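Local coordinates for conserved hypothetical protein (Sulfolobus solfataricus, PDB 2FNA), which is probably an AAA+ ATPase of the P-loop NTPase class, holding ADP and a magnesium ion, although its cellular role is unknown, at residues 41-46 with 204-209; 34-39 with 178-183. All coordinates share one frame; numbering follows the deposited sequence.

Contact 1. Residues 41-46 with 204-209. With MG (magnesium ion), chain C; ADP (adenosine-5'-diphosphate), chain D.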
# COMPACT_ATOMS: atom_id res chain seq x y z
N THR A 41 -5.98 -3.17 -4.33
CA THR A 41 -6.15 -2.79 -5.73
C THR A 41 -5.06 -3.40 -6.65
O THR A 41 -5.13 -3.25 -7.86
CB THR A 41 -6.26 -1.25 -5.94
OG1 THR A 41 -5.19 -0.59 -5.27
CG2 THR A 41 -7.61 -0.71 -5.39
N GLY A 42 -4.08 -4.08 -6.08
CA GLY A 42 -3.07 -4.81 -6.84
C GLY A 42 -1.71 -4.17 -6.85
O GLY A 42 -0.87 -4.53 -7.69
N LYS A 43 -1.45 -3.25 -5.91
CA LYS A 43 -0.19 -2.50 -5.93
C LYS A 43 0.98 -3.46 -5.73
O LYS A 43 1.90 -3.48 -6.53
CB LYS A 43 -0.15 -1.37 -4.88
CG LYS A 43 -1.21 -0.28 -5.04
CD LYS A 43 -1.07 0.79 -3.97
CE LYS A 43 -1.31 0.26 -2.54
NZ LYS A 43 -2.68 -0.26 -2.36
N SER A 44 0.95 -4.27 -4.67
CA SER A 44 2.07 -5.19 -4.42
C SER A 44 2.23 -6.17 -5.59
O SER A 44 3.35 -6.50 -5.99
CB SER A 44 1.94 -5.93 -3.07
OG SER A 44 1.92 -5.04 -1.96
N SER A 45 1.11 -6.61 -6.17
CA SER A 45 1.12 -7.47 -7.36
C SER A 45 1.86 -6.89 -8.58
O SER A 45 2.74 -7.57 -9.19
CB SER A 45 -0.33 -7.87 -7.76
OG SER A 45 -1.03 -8.58 -6.73
N ILE A 46 1.54 -5.66 -8.98
CA ILE A 46 2.20 -5.13 -10.17
C ILE A 46 3.67 -4.85 -9.93
O ILE A 46 4.46 -4.91 -10.85
CB ILE A 46 1.54 -3.87 -10.77
CG1 ILE A 46 1.56 -2.66 -9.82
CG2 ILE A 46 0.15 -4.18 -11.27
CD1 ILE A 46 1.40 -1.34 -10.58
N VAL A 204 1.85 5.79 -10.90
CA VAL A 204 0.88 4.80 -11.39
C VAL A 204 -0.19 4.62 -10.30
O VAL A 204 0.14 4.45 -9.13
CB VAL A 204 1.60 3.47 -11.59
CG1 VAL A 204 0.67 2.43 -12.12
CG2 VAL A 204 2.80 3.64 -12.54
N GLU A 205 -1.46 4.73 -10.66
CA GLU A 205 -2.55 4.54 -9.70
C GLU A 205 -3.43 3.35 -10.11
O GLU A 205 -3.86 3.27 -11.25
CB GLU A 205 -3.41 5.78 -9.59
CG GLU A 205 -4.51 5.63 -8.53
CD GLU A 205 -5.42 6.85 -8.37
OE1 GLU A 205 -5.31 7.80 -9.17
OE2 GLU A 205 -6.24 6.83 -7.42
N LEU A 206 -3.74 2.46 -9.17
CA LEU A 206 -4.69 1.38 -9.41
C LEU A 206 -6.06 1.69 -8.82
O LEU A 206 -6.20 1.84 -7.59
CB LEU A 206 -4.16 0.10 -8.86
CG LEU A 206 -2.84 -0.39 -9.47
CD1 LEU A 206 -2.34 -1.56 -8.73
CD2 LEU A 206 -3.06 -0.73 -10.90
N LYS A 207 -7.04 1.82 -9.69
CA LYS A 207 -8.39 2.15 -9.25
C LYS A 207 -9.13 0.84 -9.10
O LYS A 207 -8.74 -0.16 -9.69
CB LYS A 207 -9.07 3.15 -10.23
CG LYS A 207 -8.50 4.58 -10.06
CD LYS A 207 -9.14 5.58 -10.95
CE LYS A 207 -8.41 6.94 -10.89
NZ LYS A 207 -8.35 7.52 -9.49
N PRO A 208 -10.18 0.82 -8.27
CA PRO A 208 -11.10 -0.30 -8.27
C PRO A 208 -11.56 -0.60 -9.68
O PRO A 208 -11.64 0.31 -10.53
CB PRO A 208 -12.30 0.25 -7.49
CG PRO A 208 -11.71 1.22 -6.57
CD PRO A 208 -10.60 1.87 -7.34
N PHE A 209 -11.91 -1.85 -9.94
CA PHE A 209 -12.59 -2.17 -11.19
C PHE A 209 -13.92 -1.44 -11.34
O PHE A 209 -14.71 -1.33 -10.38
CB PHE A 209 -12.82 -3.67 -11.31
CG PHE A 209 -11.55 -4.51 -11.37
CD1 PHE A 209 -10.44 -4.09 -12.05
CD2 PHE A 209 -11.52 -5.76 -10.79
CE1 PHE A 209 -9.29 -4.89 -12.10
CE2 PHE A 209 -10.38 -6.57 -10.86
CZ PHE A 209 -9.28 -6.13 -11.53
MG MG C . 0.18 -4.37 -0.88
PB ADP D . -2.48 -4.06 -2.66
O1B ADP D . -2.88 -2.92 -3.54
O2B ADP D . -3.27 -4.07 -1.35
O3B ADP D . -1.02 -4.30 -2.49
PA ADP D . -2.45 -6.81 -3.72
O1A ADP D . -1.41 -6.87 -4.79
O2A ADP D . -1.96 -7.35 -2.43
O3A ADP D . -3.13 -5.36 -3.47
O5' ADP D . -3.73 -7.53 -4.31
C5' ADP D . -4.88 -7.85 -3.51
C4' ADP D . -5.47 -9.19 -3.95
O4' ADP D . -6.16 -9.07 -5.18
C3' ADP D . -4.47 -10.27 -4.17
O3' ADP D . -5.13 -11.53 -3.92
C2' ADP D . -4.15 -10.19 -5.65
O2' ADP D . -3.72 -11.43 -6.18
C1' ADP D . -5.51 -9.82 -6.19
N9 ADP D . -5.50 -8.98 -7.38
C8 ADP D . -5.55 -7.63 -7.38
N7 ADP D . -5.61 -7.17 -8.63
C5 ADP D . -5.58 -8.25 -9.45
C6 ADP D . -5.62 -8.49 -10.91
N6 ADP D . -5.67 -7.46 -11.78
N1 ADP D . -5.61 -9.78 -11.36
C2 ADP D . -5.57 -10.83 -10.51
N3 ADP D . -5.54 -10.68 -9.18
C4 ADP D . -5.55 -9.44 -8.62
O HOH W 1 -1.39 -3.71 0.38
O HOH W 2 1.00 -2.57 -1.07
O HOH W 3 -0.31 -6.41 -0.70
O HOH W 4 1.48 -4.61 0.80

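Contact 2. Residues 34-39 with 178-183. With ADP (adenosine-5'-diphosphate), chain D.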
# COMPACT_ATOMS: atom_id res chain seq x y z
N LEU A 34 6.00 6.24 -7.84
CA LEU A 34 4.94 6.06 -6.85
C LEU A 34 3.88 5.11 -7.41
O LEU A 34 3.44 5.22 -8.56
CB LEU A 34 4.27 7.38 -6.45
CG LEU A 34 5.13 8.42 -5.75
CD1 LEU A 34 4.19 9.48 -5.22
CD2 LEU A 34 5.99 7.85 -4.60
N VAL A 35 3.51 4.14 -6.59
CA VAL A 35 2.41 3.24 -6.92
C VAL A 35 1.30 3.54 -5.93
O VAL A 35 1.45 3.31 -4.73
CB VAL A 35 2.83 1.74 -6.90
CG1 VAL A 35 1.64 0.85 -7.28
CG2 VAL A 35 4.00 1.48 -7.93
N LEU A 36 0.20 4.05 -6.45
CA LEU A 36 -0.94 4.43 -5.64
C LEU A 36 -2.17 3.53 -5.86
O LEU A 36 -2.25 2.79 -6.83
CB LEU A 36 -1.32 5.90 -5.94
CG LEU A 36 -0.17 6.92 -5.91
CD1 LEU A 36 -0.62 8.29 -6.38
CD2 LEU A 36 0.43 7.02 -4.53
N GLY A 37 -3.12 3.64 -4.94
CA GLY A 37 -4.33 2.83 -4.99
C GLY A 37 -4.76 2.44 -3.59
O GLY A 37 -3.93 2.28 -2.71
N LEU A 38 -6.07 2.30 -3.39
CA LEU A 38 -6.58 1.80 -2.12
C LEU A 38 -6.05 0.43 -1.85
O LEU A 38 -5.60 -0.30 -2.77
CB LEU A 38 -8.11 1.74 -2.15
CG LEU A 38 -8.82 3.08 -2.31
CD1 LEU A 38 -10.32 2.88 -2.78
CD2 LEU A 38 -8.79 3.89 -1.06
N ARG A 39 -6.10 0.02 -0.59
CA ARG A 39 -5.83 -1.34 -0.27
C ARG A 39 -6.55 -2.29 -1.21
O ARG A 39 -7.69 -2.06 -1.61
CB ARG A 39 -6.22 -1.67 1.15
CG ARG A 39 -5.20 -1.33 2.14
CD ARG A 39 -5.60 -1.83 3.51
NE ARG A 39 -5.34 -0.79 4.48
CZ ARG A 39 -4.13 -0.45 4.90
NH1 ARG A 39 -3.05 -1.09 4.47
NH2 ARG A 39 -4.02 0.54 5.78
N SER A 178 -1.11 2.71 0.22
CA SER A 178 -2.56 2.56 0.24
C SER A 178 -3.25 3.78 0.81
O SER A 178 -4.46 3.88 0.69
CB SER A 178 -2.96 1.32 1.06
OG SER A 178 -2.54 0.14 0.38
N GLU A 179 -2.49 4.66 1.48
CA GLU A 179 -3.01 5.84 2.16
C GLU A 179 -2.34 7.01 1.43
O GLU A 179 -1.26 7.46 1.80
CB GLU A 179 -2.60 5.82 3.65
CG GLU A 179 -3.20 4.67 4.48
CD GLU A 179 -2.45 4.41 5.80
OE1 GLU A 179 -1.19 4.30 5.80
OE2 GLU A 179 -3.13 4.26 6.86
N MSE A 180 -2.99 7.49 0.38
CA MSE A 180 -2.34 8.42 -0.56
C MSE A 180 -1.84 9.69 0.10
O MSE A 180 -0.71 10.08 -0.09
CB MSE A 180 -3.30 8.79 -1.67
CG MSE A 180 -2.63 9.46 -2.88
SE MSE A 180 -4.03 10.00 -4.14
CE MSE A 180 -5.63 10.30 -2.99
N GLY A 181 -2.70 10.35 0.86
CA GLY A 181 -2.35 11.61 1.49
C GLY A 181 -1.18 11.43 2.44
O GLY A 181 -0.33 12.29 2.51
N LEU A 182 -1.16 10.32 3.19
CA LEU A 182 -0.10 10.09 4.16
C LEU A 182 1.23 9.86 3.46
O LEU A 182 2.25 10.31 3.95
CB LEU A 182 -0.44 8.93 5.12
CG LEU A 182 0.51 8.78 6.33
CD1 LEU A 182 0.35 9.98 7.27
CD2 LEU A 182 0.29 7.47 7.10
N LEU A 183 1.19 9.19 2.31
CA LEU A 183 2.41 9.00 1.47
C LEU A 183 3.00 10.32 0.98
O LEU A 183 4.20 10.57 1.10
CB LEU A 183 2.11 8.11 0.28
CG LEU A 183 3.32 7.83 -0.67
CD1 LEU A 183 4.51 7.26 0.11
CD2 LEU A 183 2.98 6.91 -1.82
PB ADP D . -2.48 -4.06 -2.66
O1B ADP D . -2.88 -2.92 -3.54
O2B ADP D . -3.27 -4.07 -1.35
O3B ADP D . -1.02 -4.30 -2.49
PA ADP D . -2.45 -6.81 -3.72
O1A ADP D . -1.41 -6.87 -4.79
O2A ADP D . -1.96 -7.35 -2.43
O3A ADP D . -3.13 -5.36 -3.47
O5' ADP D . -3.73 -7.53 -4.31
C5' ADP D . -4.88 -7.85 -3.51
C4' ADP D . -5.47 -9.19 -3.95
O4' ADP D . -6.16 -9.07 -5.18
C3' ADP D . -4.47 -10.27 -4.17
O3' ADP D . -5.13 -11.53 -3.92
C2' ADP D . -4.15 -10.19 -5.65
O2' ADP D . -3.72 -11.43 -6.18
C1' ADP D . -5.51 -9.82 -6.19
N9 ADP D . -5.50 -8.98 -7.38
C8 ADP D . -5.55 -7.63 -7.38
N7 ADP D . -5.61 -7.17 -8.63
C5 ADP D . -5.58 -8.25 -9.45
C6 ADP D . -5.62 -8.49 -10.91
N6 ADP D . -5.67 -7.46 -11.78
N1 ADP D . -5.61 -9.78 -11.36
C2 ADP D . -5.57 -10.83 -10.51
N3 ADP D . -5.54 -10.68 -9.18
C4 ADP D . -5.55 -9.44 -8.62
O HOH W 5 -6.66 2.19 1.39

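Contact 1. Residues 41-46 with 204-209
Leu206, on the edge strand 202-206, pushes its side chain against the turn at Thr41 and Gly42 where the phosphate-binding loop enters helix 43-54. Its CB lies 3.6 Å from Thr41 O, beside the threonine hydroxyl, and CG passes the same carbonyl oxygen at longer range. With CG beside the backbone N (chi1 -62°), CD1 is carried into the first turn of the helix, 3.3 Å from Gly42 C and also against Thr41 O and Lys43 N. Ile46 reaches from the helix toward it, tip to tip, its CD1 4.2 Å from Leu206 CD1. The same Ile46 CD1 meets Val204 CG1 at 4.1 Å as the two side chains pass antiparallel. Thr41 turns OG1 to Leu38 O, and its CG2 brushes the backbone at Pro208.

No hydrogen bond crosses between the segments; many of the polar groups of 41-46 serve the nucleotide. Lys43 N donates to ADP O1B over 2.8 Å at 160°, while Lys43 NZ, its chain bent at both outer torsions, curls back to the same oxygen at 2.9 Å and also bonds Ser178 and Gly37. Ser44 N holds ADP O3B, and Ser44 OG joins that oxygen and four waters around the magnesium ion. Ser45 gives both N and OG to O1A. Farther along, the Phe209 ring meets adenine N6 at its edge, in plane. Apolar packing against the turn thus backs a Walker A-type loop whose amides, lysine and metal probably offset the diphosphate's negative charge.

Contact 2. Residues 34-39 with 178-183
Gly37 meets Ser178, which follows strand 171-177, the parallel neighbour of strand 32-37, and here the packing is tight. Ser178 CA points its hydrogen at Gly37 O, 3.3 Å away and nearly straight at 169°, a weak C-H...O contact where no conventional hydrogen bond joins the segments. The serine side chain then lies along the foot of Arg39: Ser178 OG is 3.5 Å and Ser178 CB 3.6 Å from Arg39 CG. Ser178 CB also sits over one face of the guanidinium, offset toward its rim. Beyond the two segments the hydroxyl bonds Glu145. Deeper along the strand, Leu183 of the helix holds CG anti to its backbone N (chi1 -179°), which sends CD2 across Leu36 CD2 at 3.7 Å and, a little farther off, to Leu34 CD2.

Toward the solvent side the fit slackens. A water bridges the two backbones, accepting from Arg39 N at 3.0 Å and donating to Ser178 O at 2.9 Å. Arg39 and Glu179 extend alongside one another in the same sense, but Arg39 NH2 stays 4.0 Å from Glu179 OE2 with the two planes 58° apart, a long salt bridge. Glu179 OE2 also bonds His335, and OE1 bonds Gln147; Arg39 has further long, weak ion pairs with Glu67 and Glu277. Exposed selenomethionine Met180 merely rests its CG near Leu36 CD1. Ser178, just past strand 171-177, which lies between the P-loop strand and strand 139-144, occupies a place consistent with the AAA+ sensor 1 position. Leucines seal the inner end, whereas at Arg39 a water and long, weak ion pairs make a polar border near the ADP β-phosphate, where charge is probably balanced diffusely rather than by one close pair.

Both contacts are built on one P-loop core: strand 32-37 of contact 2 leads through the phosphate-binding loop into helix 43-54 of contact 1 and, in the parallel sheet, lies between strands 171-177 and 202-206. Their centres are 10 Å apart. Val204 O and Leu36 N, 2.7 Å apart in a probable backbone hydrogen bond, join the P-loop strand 32-37 to the edge strand 202-206, and Lys43 NZ lies 2.8 Å from Ser178 OG, tying the nucleotide-binding lysine to the end of the neighbouring strand. Contact 1 grips ADP directly, whereas contact 2 comes only near it, Arg39 C standing 3.7 Å from ADP O2B. The side chain of Ser178 is about 5 Å from the magnesium ion.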